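Ricin B-like lectin (Macrolepiota procera, PDB 4IZX) binds galactose-containing sugars such as lactose at a surface site of its ricin B-type beta-trefoil fold. Local coordinates at residues 9-14 with 34-39; 98-101 with 106-109; 109-114 with 119-124; 125-128 with 132-135. All coordinates share one frame; numbering follows the deposited sequence.

Interaction 1: residues 9-14 with 34-39; sequences TYKITN and YPYHSG. With GAL (beta-D-galactopyranose), chain B.
Lys11, on strand 9-14, and Tyr36, in the irregular loop 34-39, bring their two backbones no nearer than 8.5 Å between CA atoms, so the contact is left to side chains. The aliphatic part of Lys11 crosses one face of the Tyr36 ring at about a right angle. Its CD sits over the ring centre, 3.5 Å from the Tyr36 centroid, in a CH-pi contact, and its CE leans over the CE2 side. The chain then bends at its last torsion (chi4 60°), and NZ forms a salt bridge with Asp138; at 5.5 Å from the Tyr36 centroid it adds at most a weak cation-pi attraction. With CG anti to the backbone N (chi1 -173°), the Tyr36 ring reaches across to the strand, and the backbone N of Ser38 lies over its opposite face, 3.4 Å above the plane. The ring is thus held between the lysine and its own loop, while its hydroxyl is hydrogen-bonded to the C-terminal carboxylate at Pro140. Elsewhere on the loop, His37 NE2 donates a nearly straight 2.8 Å bond to galactose O3, which lies in the imidazole plane. The Tyr34 ring offers a face to the sugar, with galactose C4 3.5 Å above its centre. Asp22, Gly25 and Asn41 also hydrogen-bond the sugar in this galactose site of a ricin B-like beta-trefoil lectin, built on an aromatic platform.

Interaction 2: residues 98-101 with 106-109; sequences RIFV and YNLD
Arg98 opens this contact of the beta-trefoil by reaching out from strand 98-100, across to the side chain of Asn107 on strand 106-109; the strands run at 129° to each other and share a single bridge, Phe100 with Asn107. The arginine is extended from CG to NE, and its NH1 donates in the guanidinium plane to Asn107 OD1, 3.0 Å away, with guanidinium and amide planes only 21° apart. The same guanidinium forms a salt bridge with Asp90 through NE, while Asn107 OD1 also takes a bond from Thr127 OG1, so this buried polar cluster is held from several directions. Ile99 follows with its carbonyl O accepting from Leu108 N at 2.9 Å. Its side chain turns to the apolar side, where CG2 packs 3.8 Å from Leu108 CD1. Phe100 and Asn107 lie side by side, pointing the same way. Asn107 CB stands over the centre of the Phe100 ring, 3.8 Å from the centroid, in a CH-pi contact; the asparagine's first torsion (chi1 62°) tucks CG between its backbone N and carbonyl carbon and carries the amide on toward Arg98. At Val101 the strand gives way to the turn, and Val101 N bonds to Tyr106 O at 3.0 Å. Where the strands diverge, a water takes the place of direct pairing: it accepts from Ile99 N at 3.0 Å and donates to Leu108 O at 2.8 Å.

Interaction 3: residues 109-114 with 119-124; sequences DLSGYG and GTPVQL
Asp109 and Gln123 form an antiparallel hydrogen-bonded pair in a beta-trefoil hairpin, linked by bonds from Asp109 N to Gln123 O (2.8 Å) and from Gln123 N to Asp109 O (2.9 Å). Their side chains lie side by side on one face of the sheet, pointing the same way, with carboxylate and amide planes 59° apart. Gln123 NE2 therefore meets Asp109 OD1, 2.9 Å away, from above the carboxylate plane, although the oxygen lies nearly in the glutamine's own amide plane and the bond is almost straight. Gln123 starts with CG between its backbone N and carbonyl carbon (chi1 70°) and is extended beyond it, which carries the amide along the aspartate and over Ser111 CB. The other carboxylate oxygen, OD2, is bonded by Gln133. On the opposite face Leu110 and Val122 make a non-hydrogen-bonded pair. Leu110 crosses Thr120 at about a right angle, its CD1 resting 3.7 Å from Thr120 CG2. Past the strand end Ser111 grips Pro121 O twice: its backbone N approaches almost in line with the carbonyl, while OG donates from an oblique direction at 2.8 Å. Both bonds fix the start of the turn at 111-114, which closes with Gly114 N bonded to Leu110 O. A water joins the turn to the glutamine, accepting from Gly112 N at 2.9 Å and from Gln123 NE2 at 3.2 Å.

Interaction 4: residues 125-128 with 132-135; sequences WWTW and HQTW
Gln133 spans the gap to residues 125-128 with both ends of its amide. Its CG lies anti to the carbonyl carbon (chi1 -55°) and the chain is extended beyond, which carries the amide across to residues 126-128. NE2 donates to Trp126 O at 3.1 Å in a nearly straight bond that lies in the glutamine's amide plane but reaches Trp126 O from above that carbonyl's plane, 42° out of it. OE1 accepts from Trp128 N at 3.0 Å. These two bonds hold the amide flat and fix which end carries the oxygen. The side chains of Trp128 and Gln133 cross at about a right angle, with indole and amide planes 68° apart and CD1 of the indole 3.4 Å from Gln133 NE2. Farther along, Trp128 CZ2 meets the edge of the His132 ring at CE1, 3.6 Å away, the two rings set obliquely. A water ties these rings together, accepting from Trp128 NE1 and lying 2.8 Å from His132 NE2 in the imidazole plane. The next shell is polar: NE2 gives a second hydrogen bond to Asp109 OD2, while Arg98 NH1 and Asn107 ND2 both donate to OE1. The buried amide is thereby satisfied at both atoms, and its oxygen, with three donors, is probably polarised. Gln133, Thr134 and Trp135 spell the QxW motif of ricin B-type beta-trefoils, the glutamine bracing the neighbouring loop and the tryptophan packing on Ile12 and Leu110 in the core.

How the interactions relate
From the N terminus, interaction 1 comes first, closing the long excursion through strands 20-23 and 31-34 beside the galactose site. Interactions 2, 3 and 4 follow in series, each closing a short connection: 102-105, 115-118 and 129-131. None nests within or crosses another, but interaction 3 begins at Asp109, where interaction 2 ends. Strand 106-110 passes from the first partner to the second, and strand 120-126 carries on into interaction 4, whose centre is about 6 Å from that of interaction 2. Early and late parts of the chain also meet: Asn14 ND2 of interaction 1 probably bonds His132 O of interaction 4, linking strand 9-14 to the C-terminal part of the trefoil.

Interaction 1: residues 9-14 with 34-39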
loop_
_atom_site.group_PDB
_atom_site.type_symbol
_atom_site.label_atom_id
_atom_site.label_comp_id
_atom_site.label_asym_id
_atom_site.label_seq_id
_atom_site.Cartn_x
_atom_site.Cartn_y
_atom_site.Cartn_z
ATOM N N THR A 9 12.519 -3.179 4.918
ATOM C CA THR A 9 11.885 -3.070 3.620
ATOM C C THR A 9 11.087 -4.302 3.301
ATOM O O THR A 9 11.508 -5.434 3.539
ATOM C CB THR A 9 12.985 -2.814 2.565
ATOM O OG1 THR A 9 13.670 -1.577 2.883
ATOM C CG2 THR A 9 12.449 -2.727 1.163
ATOM N N TYR A 10 9.887 -4.108 2.755
ATOM C CA TYR A 10 8.913 -5.160 2.581
ATOM C C TYR A 10 8.233 -5.084 1.224
ATOM O O TYR A 10 8.163 -4.001 0.609
ATOM C CB TYR A 10 7.827 -5.078 3.668
ATOM C CG TYR A 10 8.399 -5.183 5.061
ATOM C CD1 TYR A 10 8.749 -6.422 5.598
ATOM C CD2 TYR A 10 8.653 -4.080 5.841
ATOM C CE1 TYR A 10 9.312 -6.529 6.878
ATOM C CE2 TYR A 10 9.207 -4.170 7.100
ATOM C CZ TYR A 10 9.562 -5.397 7.597
ATOM O OH TYR A 10 10.096 -5.459 8.868
ATOM N N LYS A 11 7.671 -6.209 0.777
ATOM C CA LYS A 11 6.678 -6.242 -0.273
ATOM C C LYS A 11 5.303 -6.341 0.376
ATOM O O LYS A 11 5.146 -6.908 1.451
ATOM C CB LYS A 11 6.923 -7.369 -1.259
ATOM C CG LYS A 11 6.865 -8.763 -0.667
ATOM C CD LYS A 11 7.028 -9.813 -1.767
ATOM C CE LYS A 11 7.340 -11.213 -1.320
ATOM N NZ LYS A 11 6.358 -11.810 -0.466
ATOM N N ILE A 12 4.310 -5.795 -0.307
ATOM C CA ILE A 12 2.968 -5.652 0.234
ATOM C C ILE A 12 2.012 -6.319 -0.761
ATOM O O ILE A 12 1.841 -5.840 -1.887
ATOM C CB ILE A 12 2.589 -4.197 0.489
ATOM C CG1 ILE A 12 3.622 -3.496 1.366
ATOM C CG2 ILE A 12 1.223 -4.157 1.123
ATOM C CD1 ILE A 12 3.462 -2.031 1.483
ATOM N N THR A 13 1.447 -7.473 -0.387
ATOM C CA THR A 13 0.736 -8.358 -1.305
ATOM C C THR A 13 -0.759 -8.301 -0.996
ATOM O O THR A 13 -1.176 -8.447 0.140
ATOM C CB THR A 13 1.214 -9.801 -1.188
ATOM O OG1 THR A 13 2.629 -9.836 -1.381
ATOM C CG2 THR A 13 0.575 -10.674 -2.234
ATOM N N ASN A 14 -1.597 -8.136 -2.021
ATOM C CA ASN A 14 -3.042 -8.129 -1.812
ATOM C C ASN A 14 -3.530 -9.531 -1.499
ATOM O O ASN A 14 -3.241 -10.472 -2.249
ATOM C CB ASN A 14 -3.729 -7.604 -3.051
ATOM C CG ASN A 14 -5.183 -7.267 -2.800
ATOM O OD1 ASN A 14 -6.078 -8.076 -3.059
ATOM N ND2 ASN A 14 -5.403 -6.082 -2.223
ATOM N N TYR A 34 0.579 -5.380 -9.296
ATOM C CA TYR A 34 1.356 -5.995 -10.343
ATOM C C TYR A 34 1.942 -7.285 -9.834
ATOM O O TYR A 34 2.291 -7.386 -8.649
ATOM C CB TYR A 34 2.478 -5.028 -10.791
ATOM C CG TYR A 34 3.011 -5.258 -12.202
ATOM C CD1 TYR A 34 2.387 -4.675 -13.306
ATOM C CD2 TYR A 34 4.153 -5.982 -12.412
ATOM C CE1 TYR A 34 2.911 -4.791 -14.576
ATOM C CE2 TYR A 34 4.682 -6.141 -13.671
ATOM C CZ TYR A 34 4.049 -5.543 -14.761
ATOM O OH TYR A 34 4.641 -5.621 -16.012
ATOM N N PRO A 35 2.130 -8.296 -10.697
ATOM C CA PRO A 35 2.810 -9.521 -10.233
ATOM C C PRO A 35 4.211 -9.218 -9.697
ATOM O O PRO A 35 4.936 -8.424 -10.264
ATOM C CB PRO A 35 2.826 -10.406 -11.479
ATOM C CG PRO A 35 1.601 -9.969 -12.247
ATOM C CD PRO A 35 1.584 -8.453 -12.058
ATOM N N TYR A 36 4.598 -9.895 -8.616
ATOM C CA TYR A 36 5.883 -9.654 -7.990
ATOM C C TYR A 36 7.024 -10.241 -8.789
ATOM O O TYR A 36 7.078 -11.455 -9.016
ATOM C CB TYR A 36 5.910 -10.263 -6.574
ATOM C CG TYR A 36 7.141 -9.908 -5.794
ATOM C CD1 TYR A 36 7.429 -8.588 -5.515
ATOM C CD2 TYR A 36 8.013 -10.900 -5.323
ATOM C CE1 TYR A 36 8.553 -8.253 -4.777
ATOM C CE2 TYR A 36 9.129 -10.562 -4.605
ATOM C CZ TYR A 36 9.410 -9.239 -4.332
ATOM O OH TYR A 36 10.514 -8.814 -3.603
ATOM N N HIS A 37 7.997 -9.407 -9.123
ATOM C CA HIS A 37 9.205 -9.828 -9.812
ATOM C C HIS A 37 10.464 -9.404 -9.050
ATOM O O HIS A 37 11.528 -9.460 -9.615
ATOM C CB HIS A 37 9.235 -9.335 -11.264
ATOM C CG HIS A 37 9.047 -7.871 -11.406
ATOM N ND1 HIS A 37 10.078 -6.987 -11.253
ATOM C CD2 HIS A 37 7.984 -7.150 -11.793
ATOM C CE1 HIS A 37 9.608 -5.767 -11.432
ATOM N NE2 HIS A 37 8.340 -5.833 -11.757
ATOM N N SER A 38 10.330 -9.043 -7.781
ATOM C CA SER A 38 11.468 -8.573 -6.947
ATOM C C SER A 38 12.033 -7.236 -7.385
ATOM O O SER A 38 13.103 -6.852 -6.972
ATOM C CB SER A 38 12.620 -9.627 -6.840
ATOM O OG SER A 38 12.100 -10.862 -6.343
ATOM N N GLY A 39 11.316 -6.501 -8.191
ATOM C CA GLY A 39 11.740 -5.163 -8.557
ATOM C C GLY A 39 11.820 -4.264 -7.342
ATOM O O GLY A 39 10.992 -4.366 -6.438
HETATM C C1 GAL B . 7.352 -1.945 -15.490
HETATM C C2 GAL B . 7.748 -2.402 -14.121
HETATM C C3 GAL B . 6.585 -3.134 -13.454
HETATM C C4 GAL B . 5.313 -2.279 -13.524
HETATM C C5 GAL B . 5.069 -1.900 -14.967
HETATM C C6 GAL B . 3.816 -1.048 -15.158
HETATM O O2 GAL B . 8.843 -3.290 -14.227
HETATM O O3 GAL B . 6.955 -3.424 -12.106
HETATM O O4 GAL B . 5.474 -1.076 -12.744
HETATM O O5 GAL B . 6.170 -1.148 -15.474
HETATM O O6 GAL B . 3.616 -0.789 -16.562
#

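Interaction 2: residues 98-101 with 106-109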
loop_
_atom_site.group_PDB
_atom_site.type_symbol
_atom_site.label_atom_id
_atom_site.label_comp_id
_atom_site.label_asym_id
_atom_site.label_seq_id
_atom_site.Cartn_x
_atom_site.Cartn_y
_atom_site.Cartn_z
ATOM N N ARG A 98 -4.457 -3.736 7.241
ATOM C CA ARG A 98 -5.082 -2.632 6.558
ATOM C C ARG A 98 -4.240 -1.384 6.762
ATOM O O ARG A 98 -3.622 -1.194 7.814
ATOM C CB ARG A 98 -6.507 -2.399 7.085
ATOM C CG ARG A 98 -7.428 -3.552 6.707
ATOM C CD ARG A 98 -8.767 -3.444 7.392
ATOM N NE ARG A 98 -9.646 -4.526 7.002
ATOM C CZ ARG A 98 -10.469 -4.508 5.974
ATOM N NH1 ARG A 98 -10.605 -3.417 5.257
ATOM N NH2 ARG A 98 -11.186 -5.585 5.680
ATOM N N ILE A 99 -4.235 -0.509 5.757
ATOM C CA ILE A 99 -3.395 0.678 5.732
ATOM C C ILE A 99 -4.332 1.863 5.539
ATOM O O ILE A 99 -4.999 1.967 4.496
ATOM C CB ILE A 99 -2.333 0.568 4.634
ATOM C CG1 ILE A 99 -1.437 -0.682 4.843
ATOM C CG2 ILE A 99 -1.487 1.836 4.581
ATOM C CD1 ILE A 99 -0.472 -0.965 3.705
ATOM N N PHE A 100 -4.452 2.674 6.567
ATOM C CA PHE A 100 -5.444 3.762 6.667
ATOM C C PHE A 100 -4.775 5.114 6.558
ATOM O O PHE A 100 -3.743 5.382 7.143
ATOM C CB PHE A 100 -6.152 3.730 8.020
ATOM C CG PHE A 100 -7.154 2.632 8.198
ATOM C CD1 PHE A 100 -6.785 1.394 8.652
ATOM C CD2 PHE A 100 -8.492 2.889 7.984
ATOM C CE1 PHE A 100 -7.737 0.414 8.870
ATOM C CE2 PHE A 100 -9.441 1.915 8.156
ATOM C CZ PHE A 100 -9.076 0.697 8.639
ATOM N N VAL A 101 -5.483 6.070 5.944
ATOM C CA VAL A 101 -5.147 7.486 6.180
ATOM C C VAL A 101 -5.454 7.747 7.662
ATOM O O VAL A 101 -6.553 7.428 8.143
ATOM C CB VAL A 101 -5.940 8.452 5.279
ATOM C CG1 VAL A 101 -5.604 9.905 5.593
ATOM C CG2 VAL A 101 -5.688 8.135 3.795
ATOM N N TYR A 106 -10.748 5.568 5.698
ATOM C CA TYR A 106 -10.292 5.241 4.348
ATOM C C TYR A 106 -9.039 4.429 4.386
ATOM O O TYR A 106 -8.030 4.799 4.998
ATOM C CB TYR A 106 -10.027 6.530 3.561
ATOM C CG TYR A 106 -11.273 7.347 3.303
ATOM C CD1 TYR A 106 -12.238 6.895 2.420
ATOM C CD2 TYR A 106 -11.437 8.550 3.922
ATOM C CE1 TYR A 106 -13.402 7.589 2.226
ATOM C CE2 TYR A 106 -12.570 9.293 3.697
ATOM C CZ TYR A 106 -13.550 8.786 2.871
ATOM O OH TYR A 106 -14.668 9.544 2.647
ATOM N N ASN A 107 -9.096 3.245 3.759
ATOM C CA ASN A 107 -7.956 2.334 3.681
ATOM C C ASN A 107 -7.632 1.944 2.257
ATOM O O ASN A 107 -8.470 2.030 1.346
ATOM C CB ASN A 107 -8.071 1.140 4.640
ATOM C CG ASN A 107 -9.234 0.189 4.433
ATOM O OD1 ASN A 107 -9.432 -0.703 5.304
ATOM N ND2 ASN A 107 -9.963 0.253 3.346
ATOM N N LEU A 108 -6.411 1.453 2.058
ATOM C CA LEU A 108 -5.986 1.006 0.749
ATOM C C LEU A 108 -6.862 -0.106 0.244
ATOM O O LEU A 108 -7.168 -1.063 0.946
ATOM C CB LEU A 108 -4.520 0.510 0.800
ATOM C CG LEU A 108 -3.475 1.567 0.473
ATOM C CD1 LEU A 108 -3.508 2.732 1.435
ATOM C CD2 LEU A 108 -2.102 0.936 0.484
ATOM N N ASP A 109 -7.184 -0.035 -1.051
ATOM C CA ASP A 109 -8.160 -0.884 -1.727
ATOM C C ASP A 109 -7.593 -1.116 -3.137
ATOM O O ASP A 109 -7.344 -0.172 -3.881
ATOM C CB ASP A 109 -9.506 -0.103 -1.708
ATOM C CG ASP A 109 -10.638 -0.768 -2.450
ATOM O OD1 ASP A 109 -10.511 -0.975 -3.687
ATOM O OD2 ASP A 109 -11.665 -1.068 -1.799
HETATM O O HOH W 1 -6.086 -1.449 3.543
#

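Interaction 3: residues 109-114 with 119-124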
loop_
_atom_site.group_PDB
_atom_site.type_symbol
_atom_site.label_atom_id
_atom_site.label_comp_id
_atom_site.label_asym_id
_atom_site.label_seq_id
_atom_site.Cartn_x
_atom_site.Cartn_y
_atom_site.Cartn_z
ATOM N N ASP A 109 -7.184 -0.035 -1.051
ATOM C CA ASP A 109 -8.160 -0.884 -1.727
ATOM C C ASP A 109 -7.593 -1.116 -3.137
ATOM O O ASP A 109 -7.344 -0.172 -3.881
ATOM C CB ASP A 109 -9.506 -0.103 -1.708
ATOM C CG ASP A 109 -10.638 -0.768 -2.450
ATOM O OD1 ASP A 109 -10.511 -0.975 -3.687
ATOM O OD2 ASP A 109 -11.665 -1.068 -1.799
ATOM N N LEU A 110 -7.388 -2.381 -3.485
ATOM C CA LEU A 110 -7.011 -2.727 -4.851
ATOM C C LEU A 110 -8.281 -2.670 -5.681
ATOM O O LEU A 110 -9.247 -3.391 -5.415
ATOM C CB LEU A 110 -6.355 -4.110 -4.908
ATOM C CG LEU A 110 -5.892 -4.547 -6.314
ATOM C CD1 LEU A 110 -4.866 -3.582 -6.900
ATOM C CD2 LEU A 110 -5.353 -5.961 -6.267
ATOM N N SER A 111 -8.301 -1.753 -6.635
ATOM C CA SER A 111 -9.537 -1.377 -7.327
ATOM C C SER A 111 -10.096 -2.498 -8.179
ATOM O O SER A 111 -9.462 -3.534 -8.402
ATOM C CB SER A 111 -9.336 -0.105 -8.134
ATOM O OG SER A 111 -8.526 -0.278 -9.246
ATOM N N GLY A 112 -11.335 -2.305 -8.613
ATOM C CA GLY A 112 -12.067 -3.362 -9.260
ATOM C C GLY A 112 -12.300 -4.567 -8.380
ATOM O O GLY A 112 -12.375 -5.701 -8.870
ATOM N N TYR A 113 -12.380 -4.359 -7.060
ATOM C CA TYR A 113 -12.588 -5.444 -6.095
ATOM C C TYR A 113 -11.452 -6.434 -6.144
ATOM O O TYR A 113 -11.640 -7.659 -6.122
ATOM C CB TYR A 113 -13.947 -6.126 -6.242
ATOM C CG TYR A 113 -15.035 -5.148 -6.491
ATOM C CD1 TYR A 113 -15.407 -4.203 -5.561
ATOM C CD2 TYR A 113 -15.657 -5.111 -7.729
ATOM C CE1 TYR A 113 -16.371 -3.266 -5.818
ATOM C CE2 TYR A 113 -16.597 -4.132 -8.012
ATOM C CZ TYR A 113 -16.948 -3.212 -7.040
ATOM O OH TYR A 113 -17.937 -2.288 -7.255
ATOM N N GLY A 114 -10.229 -5.904 -6.200
ATOM C CA GLY A 114 -9.068 -6.770 -6.239
ATOM C C GLY A 114 -8.843 -7.367 -7.624
ATOM O O GLY A 114 -8.403 -8.496 -7.744
ATOM N N GLY A 119 -1.406 -3.603 -13.475
ATOM C CA GLY A 119 -1.738 -2.214 -13.724
ATOM C C GLY A 119 -3.003 -1.719 -13.045
ATOM O O GLY A 119 -3.302 -0.531 -13.097
ATOM N N THR A 120 -3.719 -2.597 -12.371
ATOM C CA THR A 120 -4.917 -2.183 -11.644
ATOM C C THR A 120 -4.564 -1.123 -10.582
ATOM O O THR A 120 -3.699 -1.352 -9.748
ATOM C CB THR A 120 -5.564 -3.412 -10.971
ATOM O OG1 THR A 120 -6.016 -4.292 -11.983
ATOM C CG2 THR A 120 -6.703 -3.056 -10.062
ATOM N N PRO A 121 -5.237 0.023 -10.576
ATOM C CA PRO A 121 -4.836 1.062 -9.611
ATOM C C PRO A 121 -5.141 0.664 -8.170
ATOM O O PRO A 121 -6.141 -0.009 -7.875
ATOM C CB PRO A 121 -5.716 2.244 -10.015
ATOM C CG PRO A 121 -5.981 2.048 -11.466
ATOM C CD PRO A 121 -6.098 0.555 -11.653
ATOM N N VAL A 122 -4.264 1.087 -7.272
ATOM C CA VAL A 122 -4.528 1.050 -5.850
ATOM C C VAL A 122 -5.121 2.413 -5.447
ATOM O O VAL A 122 -4.602 3.462 -5.844
ATOM C CB VAL A 122 -3.259 0.759 -5.029
ATOM C CG1 VAL A 122 -3.570 0.681 -3.534
ATOM C CG2 VAL A 122 -2.588 -0.512 -5.515
ATOM N N GLN A 123 -6.219 2.372 -4.690
ATOM C CA GLN A 123 -7.017 3.511 -4.341
ATOM C C GLN A 123 -7.324 3.519 -2.844
ATOM O O GLN A 123 -7.053 2.534 -2.143
ATOM C CB GLN A 123 -8.293 3.579 -5.169
ATOM C CG GLN A 123 -9.247 2.473 -4.785
ATOM C CD GLN A 123 -10.470 2.330 -5.667
ATOM O OE1 GLN A 123 -10.776 3.209 -6.487
ATOM N NE2 GLN A 123 -11.219 1.248 -5.457
ATOM N N LEU A 124 -7.937 4.588 -2.363
ATOM C CA LEU A 124 -8.619 4.595 -1.086
ATOM C C LEU A 124 -10.071 4.190 -1.250
ATOM O O LEU A 124 -10.708 4.511 -2.251
ATOM C CB LEU A 124 -8.610 5.966 -0.416
ATOM C CG LEU A 124 -7.219 6.518 -0.099
ATOM C CD1 LEU A 124 -7.364 7.904 0.519
ATOM C CD2 LEU A 124 -6.422 5.590 0.777
HETATM O O HOH W 2 -12.934 -0.075 -7.787
#

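Interaction 4: residues 125-128 with 132-135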
loop_
_atom_site.group_PDB
_atom_site.type_symbol
_atom_site.label_atom_id
_atom_site.label_comp_id
_atom_site.label_asym_id
_atom_site.label_seq_id
_atom_site.Cartn_x
_atom_site.Cartn_y
_atom_site.Cartn_z
ATOM N N TRP A 125 -10.614 3.543 -0.234
ATOM C CA TRP A 125 -12.050 3.318 -0.147
ATOM C C TRP A 125 -12.416 3.176 1.312
ATOM O O TRP A 125 -11.601 2.711 2.143
ATOM C CB TRP A 125 -12.473 2.069 -0.925
ATOM C CG TRP A 125 -13.940 2.051 -1.307
ATOM C CD1 TRP A 125 -14.995 1.613 -0.560
ATOM C CD2 TRP A 125 -14.487 2.591 -2.509
ATOM N NE1 TRP A 125 -16.164 1.863 -1.222
ATOM C CE2 TRP A 125 -15.889 2.482 -2.408
ATOM C CE3 TRP A 125 -13.925 3.147 -3.656
ATOM C CZ2 TRP A 125 -16.738 2.881 -3.426
ATOM C CZ3 TRP A 125 -14.785 3.549 -4.682
ATOM C CH2 TRP A 125 -16.178 3.422 -4.551
ATOM N N TRP A 126 -13.655 3.530 1.656
ATOM C CA TRP A 126 -14.206 3.273 2.959
ATOM C C TRP A 126 -13.977 1.825 3.383
ATOM O O TRP A 126 -14.150 0.916 2.585
ATOM C CB TRP A 126 -15.743 3.518 2.885
ATOM C CG TRP A 126 -16.432 3.574 4.176
ATOM C CD1 TRP A 126 -17.097 2.584 4.824
ATOM C CD2 TRP A 126 -16.637 4.753 4.903
ATOM N NE1 TRP A 126 -17.682 3.090 5.974
ATOM C CE2 TRP A 126 -17.354 4.421 6.062
ATOM C CE3 TRP A 126 -16.231 6.063 4.706
ATOM C CZ2 TRP A 126 -17.749 5.383 6.980
ATOM C CZ3 TRP A 126 -16.562 6.998 5.644
ATOM C CH2 TRP A 126 -17.301 6.656 6.774
ATOM N N THR A 127 -13.630 1.625 4.633
ATOM C CA THR A 127 -13.263 0.325 5.101
ATOM C C THR A 127 -14.472 -0.622 5.231
ATOM O O THR A 127 -15.508 -0.255 5.789
ATOM C CB THR A 127 -12.487 0.421 6.417
ATOM O OG1 THR A 127 -11.836 -0.808 6.701
ATOM C CG2 THR A 127 -13.327 0.803 7.602
ATOM N N TRP A 128 -14.302 -1.844 4.731
ATOM C CA TRP A 128 -15.299 -2.900 4.902
ATOM C C TRP A 128 -14.599 -4.218 4.695
ATOM O O TRP A 128 -13.384 -4.276 4.427
ATOM C CB TRP A 128 -16.502 -2.720 3.981
ATOM C CG TRP A 128 -16.223 -2.861 2.509
ATOM C CD1 TRP A 128 -15.541 -2.007 1.730
ATOM C CD2 TRP A 128 -16.649 -3.926 1.669
ATOM N NE1 TRP A 128 -15.513 -2.464 0.441
ATOM C CE2 TRP A 128 -16.179 -3.652 0.384
ATOM C CE3 TRP A 128 -17.380 -5.119 1.887
ATOM C CZ2 TRP A 128 -16.409 -4.512 -0.689
ATOM C CZ3 TRP A 128 -17.585 -5.965 0.812
ATOM C CH2 TRP A 128 -17.118 -5.652 -0.457
ATOM N N HIS A 132 -9.985 -7.480 -0.854
ATOM C CA HIS A 132 -9.108 -6.636 -1.642
ATOM C C HIS A 132 -8.627 -5.405 -0.910
ATOM O O HIS A 132 -7.803 -4.679 -1.457
ATOM C CB HIS A 132 -9.815 -6.277 -2.942
ATOM C CG HIS A 132 -11.105 -5.578 -2.724
ATOM N ND1 HIS A 132 -12.236 -6.231 -2.322
ATOM C CD2 HIS A 132 -11.426 -4.273 -2.835
ATOM C CE1 HIS A 132 -13.205 -5.347 -2.201
ATOM N NE2 HIS A 132 -12.734 -4.146 -2.475
ATOM N N GLN A 133 -9.122 -5.200 0.319
ATOM C CA GLN A 133 -8.616 -4.162 1.215
ATOM C C GLN A 133 -7.626 -4.661 2.249
ATOM O O GLN A 133 -7.262 -3.921 3.165
ATOM C CB GLN A 133 -9.773 -3.469 1.937
ATOM C CG GLN A 133 -10.820 -2.894 1.011
ATOM C CD GLN A 133 -11.734 -1.947 1.740
ATOM O OE1 GLN A 133 -11.893 -1.991 2.970
ATOM N NE2 GLN A 133 -12.324 -1.028 0.995
ATOM N N THR A 134 -7.198 -5.923 2.142
ATOM C CA THR A 134 -6.302 -6.507 3.120
ATOM C C THR A 134 -5.025 -6.988 2.426
ATOM O O THR A 134 -5.052 -7.399 1.247
ATOM C CB THR A 134 -6.974 -7.652 3.891
ATOM O OG1 THR A 134 -7.237 -8.788 3.054
ATOM C CG2 THR A 134 -8.266 -7.205 4.549
ATOM N N TRP A 135 -3.928 -6.932 3.171
ATOM C CA TRP A 135 -2.597 -7.004 2.580
ATOM C C TRP A 135 -1.682 -7.754 3.523
ATOM O O TRP A 135 -1.698 -7.530 4.728
ATOM C CB TRP A 135 -2.017 -5.586 2.371
ATOM C CG TRP A 135 -2.926 -4.627 1.627
ATOM C CD1 TRP A 135 -3.914 -3.888 2.161
ATOM C CD2 TRP A 135 -2.942 -4.382 0.233
ATOM N NE1 TRP A 135 -4.551 -3.179 1.181
ATOM C CE2 TRP A 135 -3.952 -3.448 -0.008
ATOM C CE3 TRP A 135 -2.148 -4.806 -0.841
ATOM C CZ2 TRP A 135 -4.193 -2.923 -1.276
ATOM C CZ3 TRP A 135 -2.417 -4.303 -2.105
ATOM C CH2 TRP A 135 -3.404 -3.358 -2.303
HETATM O O HOH W 3 -14.230 -1.764 -2.074
#